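Long-range contacts in peptide synthetase NRPS type II-PCP (Streptomyces verticillus, PDB 4NEO), which is a free-standing peptidyl carrier protein, a small all-helical domain of the family that carries a phosphopantetheine attachment site: residues T12-L17 with G78-V83; D20-W25 with R74-M79. All blocks are in the same frame, centred on the assembly; numbering follows the deposited sequence. Where two conformers were deposited one is given.

In the fold
Contacts 1 and 2 join the same two elements, the long N-terminal helix 7-28 and the last helix 76-86, at neighbouring levels whose centres lie about 8 Å apart. Contact 2, whose centre lies about 3 Å from that of the chain, belongs to the hydrophobic core of the carrier-protein bundle: Trp25, Val76 and Ile21 meet there, and no hydrogen bond crosses between the segments. Contact 1 is nearer the surface, its centre about 8 Å from that of the chain, and mixes aliphatic packing with charged side chains at its margin. Thr80 OG1 of contact 1 abuts Ile21 CD1 of contact 2, making the two continuous, and Met79 sits on the stretch they share.

Contact 1. Residues T12-L17 with G78-V83; sequences TRRRAL and GMTDHV
Leu17 lies alongside Thr80, the two side chains running in opposite senses, with Leu17 CG 4.1 Å from Thr80 CG2. Leu17 CG is turned anti to its own backbone N (chi1 178°), which carries the isobutyl group across to the other helix; there Leu17 CD2 meets Val83 CG1 at 4.0 Å, the two side chains at roughly a right angle. Leu17 also touches Leu60 and Val61 of helix 54-61. The Thr80 methyl faces this apolar patch, whereas its hydroxyl OG1 is hydrogen-bonded to Val76 O one turn earlier in its own helix. The segment axes are 9.7 Å apart at closest, with 125° between their N-to-C directions.

Toward the solvent Arg14 crosses Thr80. Its firmer ionic partner is Glu18, which takes NH2. A salt bridge from NH1 to Asp81 OD1 is doubtful in the modelled conformer: Arg14 CD lies only 2.7 Å from Asp81 OD1, too close for a carbon and an oxygen, and a second conformer of Arg14 was deposited. In this conformer the guanidinium and carboxylate planes stand 82° apart. The charged fringe is therefore probably adjustable, beside a firmer apolar seam.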
loop_
_atom_site.group_PDB
_atom_site.type_symbol
_atom_site.label_atom_id
_atom_site.label_comp_id
_atom_site.label_asym_id
_atom_site.label_seq_id
_atom_site.Cartn_x
_atom_site.Cartn_y
_atom_site.Cartn_z
ATOM N N THR A 12 4.887 8.957 12.456
ATOM C CA THR A 12 5.555 7.659 12.757
ATOM C C THR A 12 4.602 6.513 12.486
ATOM O O THR A 12 4.925 5.551 11.761
ATOM C CB THR A 12 6.042 7.660 14.194
ATOM O OG1 THR A 12 6.953 8.743 14.323
ATOM C CG2 THR A 12 6.706 6.333 14.629
ATOM N N ARG A 13 3.395 6.623 13.003
ATOM C CA ARG A 13 2.372 5.594 12.702
ATOM C C ARG A 13 2.180 5.320 11.218
ATOM O O ARG A 13 2.157 4.135 10.750
ATOM C CB ARG A 13 1.067 6.035 13.361
ATOM C CG ARG A 13 -0.129 5.251 12.901
ATOM C CD ARG A 13 -1.373 5.729 13.642
ATOM N NE ARG A 13 -2.452 4.799 13.317
ATOM C CZ ARG A 13 -3.619 4.713 13.960
ATOM N NH1 ARG A 13 -4.488 3.774 13.580
ATOM N NH2 ARG A 13 -3.922 5.573 14.926
ATOM N N ARG A 14 2.020 6.386 10.440
ATOM C CA ARG A 14 1.779 6.241 9.013
ATOM C C ARG A 14 3.008 5.698 8.253
ATOM O O ARG A 14 2.844 4.864 7.373
ATOM C CB ARG A 14 1.352 7.584 8.345
ATOM C CG ARG A 14 0.602 7.393 7.017
ATOM C CD ARG A 14 0.722 8.569 6.026
ATOM N NE ARG A 14 2.096 8.666 5.536
ATOM C CZ ARG A 14 2.589 8.196 4.388
ATOM N NH1 ARG A 14 1.857 7.690 3.400
ATOM N NH2 ARG A 14 3.877 8.350 4.205
ATOM N N ARG A 15 4.212 6.207 8.550
ATOM C CA ARG A 15 5.434 5.681 7.898
ATOM C C ARG A 15 5.642 4.199 8.172
ATOM O O ARG A 15 6.076 3.492 7.279
ATOM C CB ARG A 15 6.702 6.431 8.316
ATOM C CG ARG A 15 6.781 7.748 7.592
ATOM C CD ARG A 15 7.897 8.609 8.156
ATOM N NE ARG A 15 8.058 9.840 7.396
ATOM C CZ ARG A 15 8.871 10.837 7.747
ATOM N NH1 ARG A 15 8.950 11.931 6.983
ATOM N NH2 ARG A 15 9.598 10.756 8.862
ATOM N N ALA A 16 5.264 3.722 9.351
ATOM C CA ALA A 16 5.376 2.303 9.635
ATOM C C ALA A 16 4.464 1.510 8.738
ATOM O O ALA A 16 4.883 0.476 8.194
ATOM C CB ALA A 16 5.070 1.995 11.091
ATOM N N LEU A 17 3.242 1.982 8.525
ATOM C CA LEU A 17 2.358 1.275 7.605
ATOM C C LEU A 17 2.895 1.310 6.175
ATOM O O LEU A 17 2.849 0.317 5.446
ATOM C CB LEU A 17 0.940 1.860 7.659
ATOM C CG LEU A 17 -0.070 1.221 6.681
ATOM C CD1 LEU A 17 -0.276 -0.253 6.947
ATOM C CD2 LEU A 17 -1.400 1.949 6.852
ATOM N N GLY A 78 0.070 6.724 -1.557
ATOM C CA GLY A 78 -1.336 7.026 -1.781
ATOM C C GLY A 78 -2.200 5.984 -1.108
ATOM O O GLY A 78 -3.114 6.327 -0.385
HETATM N N MSE A 79 -1.867 4.711 -1.315
HETATM C CA MSE A 79 -2.616 3.614 -0.732
HETATM C C MSE A 79 -2.538 3.656 0.752
HETATM O O MSE A 79 -3.547 3.434 1.447
HETATM C CB MSE A 79 -2.162 2.285 -1.304
HETATM C CG MSE A 79 -2.943 1.096 -0.717
HETATM SE SE MSE A 79 -2.370 -0.558 -1.672
HETATM C CE MSE A 79 -3.851 -1.608 -1.012
ATOM N N THR A 80 -1.340 3.921 1.262
ATOM C CA THR A 80 -1.098 4.030 2.695
ATOM C C THR A 80 -2.020 5.074 3.314
ATOM O O THR A 80 -2.680 4.846 4.341
ATOM C CB THR A 80 0.388 4.375 2.971
ATOM O OG1 THR A 80 1.186 3.274 2.524
ATOM C CG2 THR A 80 0.626 4.567 4.465
ATOM N N ASP A 81 -2.052 6.234 2.692
ATOM C CA ASP A 81 -2.859 7.333 3.184
ATOM C C ASP A 81 -4.318 6.974 3.157
ATOM O O ASP A 81 -5.012 7.307 4.100
ATOM C CB ASP A 81 -2.619 8.629 2.390
ATOM C CG ASP A 81 -1.320 9.366 2.838
ATOM O OD1 ASP A 81 -0.515 8.837 3.651
ATOM O OD2 ASP A 81 -1.089 10.497 2.373
ATOM N N HIS A 82 -4.788 6.295 2.106
ATOM C CA HIS A 82 -6.215 5.924 1.918
ATOM C C HIS A 82 -6.617 4.798 2.880
ATOM O O HIS A 82 -7.802 4.622 3.212
ATOM C CB HIS A 82 -6.414 5.395 0.483
ATOM C CG HIS A 82 -7.505 6.054 -0.333
ATOM N ND1 HIS A 82 -7.745 7.412 -0.336
ATOM C CD2 HIS A 82 -8.328 5.534 -1.281
ATOM C CE1 HIS A 82 -8.708 7.691 -1.200
ATOM N NE2 HIS A 82 -9.079 6.567 -1.787
ATOM N N VAL A 83 -5.656 3.949 3.240
ATOM C CA VAL A 83 -5.872 2.957 4.286
ATOM C C VAL A 83 -5.762 3.632 5.665
ATOM O O VAL A 83 -6.601 3.429 6.472
ATOM C CB VAL A 83 -4.905 1.763 4.159
ATOM C CG1 VAL A 83 -4.998 0.855 5.356
ATOM C CG2 VAL A 83 -5.085 1.013 2.848
#

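Contact 2. Residues D20-W25 with R74-M79; sequences DIAAIW and RTVAGM
Thr75 OG1 accepts a hydrogen bond from Gly78 N at 2.9 Å, an N-cap bond at the start of helix 76-86, while across the contact Thr75 C lies 3.6 Å from Trp25 CH2. The chain arrives at this cap through Arg74, which leaves helix 67-73 with positive phi, and Arg74 O reaches the edge of the indole, in its plane. The Arg74 side chain leads elsewhere: NH1 forms a salt bridge with Asp39, and the group lines the pocket of a bound 2-(2-methoxyethoxy)ethanol.

Val76 is wedged between Trp25 and the preceding turn of helix 7-28. With CG1 anti to the backbone N (chi1 160°), its two methyls divide the work. Val76 CG2 sits over one face of the indole, 3.5 Å from the centroid of the five-membered ring of Trp25, a CH-pi contact close to the ring normal. Val76 CG1 instead packs on Ala22 CB at 3.9 Å and on Ile21 CG2 at 4.1 Å. The extended selenomethionine Met79 brings SE to the indole edge, 3.6 Å from Trp25 NE1, in a Met-aromatic contact. Trp25 NE1 is buried and has no hydrogen-bonding partner in the model. Cohesion here probably comes chiefly from dispersion and weak ring interactions: no hydrogen bond crosses between the segments, and polar bonds stay within the helices, at the cap, and to neighbours such as Asp39 and Phe40.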
loop_
_atom_site.group_PDB
_atom_site.type_symbol
_atom_site.label_atom_id
_atom_site.label_comp_id
_atom_site.label_asym_id
_atom_site.label_seq_id
_atom_site.Cartn_x
_atom_site.Cartn_y
_atom_site.Cartn_z
ATOM N N ASP A 20 5.574 -1.272 5.465
ATOM C CA ASP A 20 5.013 -2.612 5.290
ATOM C C ASP A 20 4.277 -2.771 3.970
ATOM O O ASP A 20 4.356 -3.813 3.340
ATOM C CB ASP A 20 4.082 -3.003 6.449
ATOM C CG ASP A 20 4.844 -3.330 7.783
ATOM O OD1 ASP A 20 6.087 -3.414 7.824
ATOM O OD2 ASP A 20 4.146 -3.511 8.796
ATOM N N ILE A 21 3.485 -1.772 3.565
ATOM C CA ILE A 21 2.800 -1.875 2.284
ATOM C C ILE A 21 3.843 -1.917 1.137
ATOM O O ILE A 21 3.720 -2.742 0.225
ATOM C CB ILE A 21 1.769 -0.731 2.092
ATOM C CG1 ILE A 21 0.633 -0.934 3.087
ATOM C CG2 ILE A 21 1.248 -0.679 0.673
ATOM C CD1 ILE A 21 -0.424 0.178 3.063
ATOM N N ALA A 22 4.893 -1.098 1.209
ATOM C CA ALA A 22 5.901 -1.119 0.166
ATOM C C ALA A 22 6.515 -2.526 0.047
ATOM O O ALA A 22 6.742 -3.000 -1.054
ATOM C CB ALA A 22 6.975 -0.082 0.421
ATOM N N ALA A 23 6.774 -3.192 1.178
ATOM C CA ALA A 23 7.363 -4.518 1.136
ATOM C C ALA A 23 6.418 -5.508 0.472
ATOM O O ALA A 23 6.871 -6.367 -0.278
ATOM C CB ALA A 23 7.706 -4.987 2.538
ATOM N N ILE A 24 5.111 -5.386 0.726
ATOM C CA ILE A 24 4.098 -6.230 0.046
ATOM C C ILE A 24 4.102 -6.035 -1.462
ATOM O O ILE A 24 4.103 -7.015 -2.209
ATOM C CB ILE A 24 2.689 -5.968 0.628
ATOM C CG1 ILE A 24 2.583 -6.562 2.022
ATOM C CG2 ILE A 24 1.580 -6.513 -0.260
ATOM C CD1 ILE A 24 1.347 -6.078 2.772
ATOM N N TRP A 25 4.100 -4.771 -1.915
ATOM C CA TRP A 25 4.235 -4.476 -3.341
ATOM C C TRP A 25 5.512 -5.083 -3.942
ATOM O O TRP A 25 5.509 -5.635 -5.034
ATOM C CB TRP A 25 4.276 -2.947 -3.597
ATOM C CG TRP A 25 2.980 -2.205 -3.474
ATOM C CD1 TRP A 25 2.052 -2.322 -2.503
ATOM C CD2 TRP A 25 2.490 -1.207 -4.372
ATOM N NE1 TRP A 25 0.987 -1.480 -2.743
ATOM C CE2 TRP A 25 1.237 -0.774 -3.877
ATOM C CE3 TRP A 25 2.983 -0.646 -5.543
ATOM C CZ2 TRP A 25 0.477 0.216 -4.508
ATOM C CZ3 TRP A 25 2.218 0.328 -6.191
ATOM C CH2 TRP A 25 0.979 0.737 -5.674
ATOM N N ARG A 74 -2.875 4.223 -6.708
ATOM C CA ARG A 74 -1.821 3.781 -7.612
ATOM C C ARG A 74 -0.383 3.914 -7.109
ATOM O O ARG A 74 0.519 3.548 -7.841
ATOM C CB ARG A 74 -1.922 4.487 -8.970
ATOM C CG ARG A 74 -3.327 4.607 -9.514
ATOM C CD ARG A 74 -3.385 4.422 -10.991
ATOM N NE ARG A 74 -3.787 3.054 -11.356
ATOM C CZ ARG A 74 -3.110 2.245 -12.176
ATOM N NH1 ARG A 74 -1.940 2.636 -12.694
ATOM N NH2 ARG A 74 -3.596 1.031 -12.484
ATOM N N THR A 75 -0.137 4.484 -5.931
ATOM C CA THR A 75 1.198 4.476 -5.336
ATOM C C THR A 75 1.111 3.854 -3.958
ATOM O O THR A 75 0.013 3.762 -3.349
ATOM C CB THR A 75 1.838 5.847 -5.244
ATOM O OG1 THR A 75 1.108 6.676 -4.317
ATOM C CG2 THR A 75 1.891 6.502 -6.634
ATOM N N VAL A 76 2.254 3.405 -3.456
ATOM C CA VAL A 76 2.305 2.881 -2.113
ATOM C C VAL A 76 1.916 3.987 -1.115
ATOM O O VAL A 76 1.149 3.720 -0.183
ATOM C CB VAL A 76 3.719 2.396 -1.770
ATOM C CG1 VAL A 76 3.931 2.291 -0.264
ATOM C CG2 VAL A 76 4.065 1.090 -2.496
ATOM N N ALA A 77 2.486 5.197 -1.264
ATOM C CA ALA A 77 2.141 6.317 -0.323
ATOM C C ALA A 77 0.637 6.699 -0.355
ATOM O O ALA A 77 0.046 6.992 0.682
ATOM C CB ALA A 77 2.975 7.544 -0.594
ATOM N N GLY A 78 0.070 6.724 -1.557
ATOM C CA GLY A 78 -1.336 7.026 -1.781
ATOM C C GLY A 78 -2.200 5.984 -1.108
ATOM O O GLY A 78 -3.114 6.327 -0.385
HETATM N N MSE A 79 -1.867 4.711 -1.315
HETATM C CA MSE A 79 -2.616 3.614 -0.732
HETATM C C MSE A 79 -2.538 3.656 0.752
HETATM O O MSE A 79 -3.547 3.434 1.447
HETATM C CB MSE A 79 -2.162 2.285 -1.304
HETATM C CG MSE A 79 -2.943 1.096 -0.717
HETATM SE SE MSE A 79 -2.370 -0.558 -1.672
HETATM C CE MSE A 79 -3.851 -1.608 -1.012
#